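Local coordinates for protein hydrolase (Rhizobium meliloti, PDB 5HOE) that acts as a carbohydrate acetylesterase, probably hydrolysing ester bonds to release acetyl groups, and assembles as an octamer, at residues 84-96 / 127-141. Sequence-based numbering, arbitrary orientation.
Sequences GSTYLPMALASHL and KLVGQVLTCAGGVGT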
loop_
_atom_site.group_PDB
_atom_site.type_symbol
_atom_site.label_atom_id
_atom_site.label_comp_id
_atom_site.label_asym_id
_atom_site.label_seq_id
_atom_site.Cartn_x
_atom_site.Cartn_y
_atom_site.Cartn_z
ATOM N N GLY A 84 11.590 -13.739 -8.534
ATOM C CA GLY A 84 11.145 -14.953 -9.202
ATOM C C GLY A 84 9.750 -15.382 -8.777
ATOM O O GLY A 84 8.929 -15.805 -9.607
ATOM N N SER A 85 9.459 -15.263 -7.479
ATOM C CA SER A 85 8.191 -15.727 -6.933
ATOM C C SER A 85 7.023 -14.834 -7.375
ATOM O O SER A 85 5.869 -15.249 -7.268
ATOM C CB SER A 85 8.281 -15.807 -5.403
ATOM O OG SER A 85 8.247 -14.503 -4.826
ATOM N N THR A 86 7.299 -13.606 -7.833
ATOM C CA THR A 86 6.229 -12.769 -8.372
ATOM C C THR A 86 5.726 -13.280 -9.722
ATOM O O THR A 86 4.538 -13.139 -10.030
ATOM C CB THR A 86 6.724 -11.322 -8.472
ATOM O OG1 THR A 86 7.095 -10.861 -7.172
ATOM C CG2 THR A 86 5.656 -10.391 -9.075
ATOM N N TYR A 87 6.618 -13.833 -10.543
ATOM C CA TYR A 87 6.345 -14.261 -11.919
ATOM C C TYR A 87 6.005 -15.745 -12.046
ATOM O O TYR A 87 5.284 -16.122 -12.977
ATOM C CB TYR A 87 7.606 -13.966 -12.755
ATOM C CG TYR A 87 7.655 -14.243 -14.264
ATOM C CD1 TYR A 87 8.010 -15.497 -14.778
ATOM C CD2 TYR A 87 7.433 -13.215 -15.176
ATOM C CE1 TYR A 87 8.094 -15.716 -16.158
ATOM C CE2 TYR A 87 7.522 -13.422 -16.535
ATOM C CZ TYR A 87 7.860 -14.665 -17.026
ATOM O OH TYR A 87 7.932 -14.846 -18.401
ATOM N N LEU A 88 6.505 -16.608 -11.152
ATOM C CA LEU A 88 6.347 -18.048 -11.365
ATOM C C LEU A 88 4.888 -18.498 -11.448
ATOM O O LEU A 88 4.562 -19.285 -12.350
ATOM C CB LEU A 88 7.171 -18.834 -10.337
ATOM C CG LEU A 88 7.182 -20.355 -10.506
ATOM C CD1 LEU A 88 7.752 -20.775 -11.857
ATOM C CD2 LEU A 88 7.984 -21.004 -9.399
ATOM N N PRO A 89 3.973 -18.072 -10.571
ATOM C CA PRO A 89 2.580 -18.543 -10.724
ATOM C C PRO A 89 1.974 -18.240 -12.081
ATOM O O PRO A 89 1.353 -19.123 -12.687
ATOM C CB PRO A 89 1.840 -17.866 -9.558
ATOM C CG PRO A 89 2.926 -17.686 -8.517
ATOM C CD PRO A 89 4.156 -17.307 -9.325
ATOM N N MET A 90 2.202 -17.034 -12.606
ATOM C CA MET A 90 1.754 -16.690 -13.959
ATOM C C MET A 90 2.405 -17.586 -15.022
ATOM O O MET A 90 1.747 -18.025 -15.982
ATOM C CB MET A 90 2.085 -15.207 -14.235
ATOM C CG MET A 90 1.238 -14.193 -13.467
ATOM S SD MET A 90 1.598 -12.451 -13.862
ATOM C CE MET A 90 2.630 -11.909 -12.502
ATOM N N ALA A 91 3.696 -17.872 -14.881
ATOM C CA ALA A 91 4.363 -18.693 -15.884
ATOM C C ALA A 91 3.845 -20.121 -15.857
ATOM O O ALA A 91 3.657 -20.742 -16.912
ATOM C CB ALA A 91 5.871 -18.679 -15.647
ATOM N N LEU A 92 3.614 -20.663 -14.661
ATOM C CA LEU A 92 3.078 -22.017 -14.570
ATOM C C LEU A 92 1.749 -22.124 -15.295
ATOM O O LEU A 92 1.531 -23.046 -16.094
ATOM C CB LEU A 92 2.924 -22.418 -13.103
ATOM C CG LEU A 92 4.246 -22.582 -12.320
ATOM C CD1 LEU A 92 4.032 -22.640 -10.806
ATOM C CD2 LEU A 92 5.038 -23.800 -12.796
ATOM N N ALA A 93 0.846 -21.173 -15.037
ATOM C CA ALA A 93 -0.494 -21.235 -15.610
ATOM C C ALA A 93 -0.444 -21.052 -17.114
ATOM O O ALA A 93 -1.281 -21.607 -17.836
ATOM C CB ALA A 93 -1.394 -20.189 -14.942
ATOM N N SER A 94 0.540 -20.300 -17.597
ATOM C CA SER A 94 0.719 -20.081 -19.023
ATOM C C SER A 94 1.242 -21.316 -19.742
ATOM O O SER A 94 1.090 -21.416 -20.965
ATOM C CB SER A 94 1.711 -18.948 -19.263
ATOM O OG SER A 94 1.302 -17.727 -18.704
ATOM N N HIS A 95 1.908 -22.224 -19.036
ATOM C CA HIS A 95 2.600 -23.330 -19.691
ATOM C C HIS A 95 2.048 -24.706 -19.368
ATOM O O HIS A 95 2.568 -25.684 -19.900
ATOM C CB HIS A 95 4.106 -23.245 -19.417
ATOM C CG HIS A 95 4.718 -22.018 -20.004
ATOM N ND1 HIS A 95 4.644 -21.723 -21.348
ATOM C CD2 HIS A 95 5.355 -20.976 -19.424
ATOM C CE1 HIS A 95 5.227 -20.558 -21.570
ATOM N NE2 HIS A 95 5.664 -20.085 -20.417
ATOM N N LEU A 96 0.964 -24.809 -18.600
ATOM C CA LEU A 96 0.337 -26.115 -18.382
ATOM C C LEU A 96 -0.147 -26.648 -19.728
ATOM O O LEU A 96 -0.518 -25.875 -20.607
ATOM C CB LEU A 96 -0.811 -26.019 -17.384
ATOM C CG LEU A 96 -0.462 -25.771 -15.911
ATOM C CD1 LEU A 96 -1.716 -25.828 -15.056
ATOM C CD2 LEU A 96 0.560 -26.764 -15.370
ATOM N N LYS A 127 9.604 -21.336 -1.265
ATOM C CA LYS A 127 8.423 -20.627 -1.748
ATOM C C LYS A 127 8.120 -21.015 -3.190
ATOM O O LYS A 127 6.957 -21.259 -3.547
ATOM C CB LYS A 127 8.637 -19.110 -1.632
ATOM C CG LYS A 127 7.438 -18.294 -2.024
ATOM C CD LYS A 127 7.704 -16.818 -1.919
ATOM C CE LYS A 127 6.453 -16.018 -2.244
ATOM N NZ LYS A 127 6.701 -14.537 -2.264
ATOM N N LEU A 128 9.153 -21.073 -4.036
ATOM C CA LEU A 128 8.942 -21.425 -5.435
ATOM C C LEU A 128 8.477 -22.870 -5.572
ATOM O O LEU A 128 7.578 -23.163 -6.359
ATOM C CB LEU A 128 10.223 -21.183 -6.246
ATOM C CG LEU A 128 10.795 -19.769 -6.237
ATOM C CD1 LEU A 128 12.139 -19.718 -6.959
ATOM C CD2 LEU A 128 9.773 -18.818 -6.843
ATOM N N VAL A 129 9.064 -23.781 -4.798
ATOM C CA VAL A 129 8.646 -25.175 -4.855
ATOM C C VAL A 129 7.166 -25.292 -4.505
ATOM O O VAL A 129 6.398 -25.998 -5.176
ATOM C CB VAL A 129 9.527 -26.041 -3.934
ATOM C CG1 VAL A 129 9.020 -27.504 -3.883
ATOM C CG2 VAL A 129 10.967 -26.035 -4.389
ATOM N N GLY A 130 6.745 -24.588 -3.454
ATOM C CA GLY A 130 5.345 -24.586 -3.067
ATOM C C GLY A 130 4.424 -24.045 -4.148
ATOM O O GLY A 130 3.300 -24.519 -4.301
ATOM N N GLN A 131 4.869 -23.022 -4.889
ATOM C CA GLN A 131 4.051 -22.486 -5.974
ATOM C C GLN A 131 3.834 -23.531 -7.061
ATOM O O GLN A 131 2.760 -23.588 -7.662
ATOM C CB GLN A 131 4.704 -21.230 -6.568
ATOM C CG GLN A 131 4.601 -20.022 -5.671
ATOM C CD GLN A 131 5.363 -18.829 -6.156
ATOM O OE1 GLN A 131 6.307 -18.951 -6.931
ATOM N NE2 GLN A 131 4.964 -17.651 -5.685
ATOM N N VAL A 132 4.836 -24.364 -7.329
ATOM C CA VAL A 132 4.634 -25.443 -8.294
ATOM C C VAL A 132 3.691 -26.498 -7.730
ATOM O O VAL A 132 2.757 -26.950 -8.404
ATOM C CB VAL A 132 5.975 -26.061 -8.731
ATOM C CG1 VAL A 132 5.722 -27.133 -9.748
ATOM C CG2 VAL A 132 6.902 -25.005 -9.286
ATOM N N LEU A 133 3.926 -26.919 -6.492
ATOM C CA LEU A 133 3.140 -28.011 -5.934
ATOM C C LEU A 133 1.669 -27.656 -5.767
ATOM O O LEU A 133 0.828 -28.569 -5.724
ATOM C CB LEU A 133 3.724 -28.431 -4.593
ATOM C CG LEU A 133 5.141 -29.006 -4.674
ATOM C CD1 LEU A 133 5.650 -29.346 -3.287
ATOM C CD2 LEU A 133 5.189 -30.237 -5.575
ATOM N N THR A 134 1.334 -26.369 -5.682
ATOM C CA THR A 134 -0.049 -25.958 -5.490
ATOM C C THR A 134 -0.699 -25.449 -6.770
ATOM O O THR A 134 -1.816 -24.924 -6.704
ATOM C CB THR A 134 -0.167 -24.897 -4.390
ATOM O OG1 THR A 134 0.524 -23.702 -4.779
ATOM C CG2 THR A 134 0.409 -25.412 -3.072
ATOM N N CYS A 135 -0.045 -25.606 -7.931
ATOM C CA CYS A 135 -0.505 -24.958 -9.157
ATOM C C CYS A 135 -1.511 -25.779 -9.959
ATOM O O CYS A 135 -1.930 -25.327 -11.033
ATOM C CB CYS A 135 0.685 -24.578 -10.055
ATOM S SG CYS A 135 1.361 -25.904 -11.099
ATOM N N ALA A 136 -1.923 -26.941 -9.463
ATOM C CA ALA A 136 -2.820 -27.811 -10.214
ATOM C C ALA A 136 -4.041 -27.035 -10.670
ATOM O O ALA A 136 -4.605 -26.233 -9.920
ATOM C CB ALA A 136 -3.266 -28.994 -9.345
ATOM N N GLY A 137 -4.445 -27.280 -11.915
ATOM C CA GLY A 137 -5.609 -26.624 -12.476
ATOM C C GLY A 137 -5.253 -25.447 -13.355
ATOM O O GLY A 137 -5.893 -25.228 -14.386
ATOM N N GLY A 138 -4.235 -24.685 -12.973
ATOM C CA GLY A 138 -3.973 -23.432 -13.670
ATOM C C GLY A 138 -5.222 -22.580 -13.692
ATOM O O GLY A 138 -5.899 -22.410 -12.671
ATOM N N VAL A 139 -5.533 -22.039 -14.867
ATOM C CA VAL A 139 -6.784 -21.333 -15.122
ATOM C C VAL A 139 -7.672 -22.298 -15.905
ATOM O O VAL A 139 -7.511 -22.451 -17.114
ATOM C CB VAL A 139 -6.556 -20.044 -15.921
ATOM C CG1 VAL A 139 -7.889 -19.320 -16.151
ATOM C CG2 VAL A 139 -5.572 -19.114 -15.252
ATOM N N GLY A 140 -8.595 -22.970 -15.213
ATOM C CA GLY A 140 -9.652 -23.733 -15.868
ATOM C C GLY A 140 -9.244 -25.023 -16.562
ATOM O O GLY A 140 -9.848 -25.376 -17.585
ATOM N N THR A 141 -8.261 -25.750 -16.035
ATOM C CA THR A 141 -7.848 -27.020 -16.615
ATOM C C THR A 141 -7.941 -28.148 -15.595
ATOM O O THR A 141 -8.016 -27.906 -14.384
ATOM C CB THR A 141 -6.403 -26.981 -17.137
ATOM O OG1 THR A 141 -5.491 -27.298 -16.068
ATOM C CG2 THR A 141 -6.059 -25.619 -17.733
HETATM O O HOH W 1 -3.642 -22.970 -17.196
#
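The side-chain amide of Q131 lies against the ring of P89: CG and CD of the proline sit over one face of the amide, with P89 CG 3.6 Å from Q131 CD. At the nitrogen end, Q131 NE2 donates to the backbone O of S85 over 3.0 Å, with an N-H...O angle of 154°; the donor lies in the carbonyl plane, on a lone pair, although S85 O is tilted from the amide plane. The nearest atoms across the contact to Q131 OE1 are carbons, L88 CB at 3.5 Å first, and it is buried with no partner in the model. With CG beside its own backbone N (chi1 -73°) and the chain extended beyond, Q131 reaches across the helix interface. Since P89 has no N-H to offer S85 O, an alanine in place of Q131 would probably leave that carbonyl without this donor and the proline ring without its flat neighbour. The extended K127 runs alongside S85 and its NZ donates to S85 OG over 3.0 Å, a hydroxyl also bonded to N83. Deeper toward the sheet, L92 CD1 lies 4.0 Å from V132 CG2, the two side chains crossing nearly at right angles. L96 CD1 packs 3.5 Å from G138 N in the type II turn from C135; a CB at G138 would clash with that methyl. L92 touches strand 17-23 and V132 strand 100-104. The axes of 84-95 and 127-133 approach to 9.7 Å and run 21° from parallel, so they pack side by side on one face of the parallel sheet, as in the alpha/beta/alpha sandwich of SGNH hydrolases.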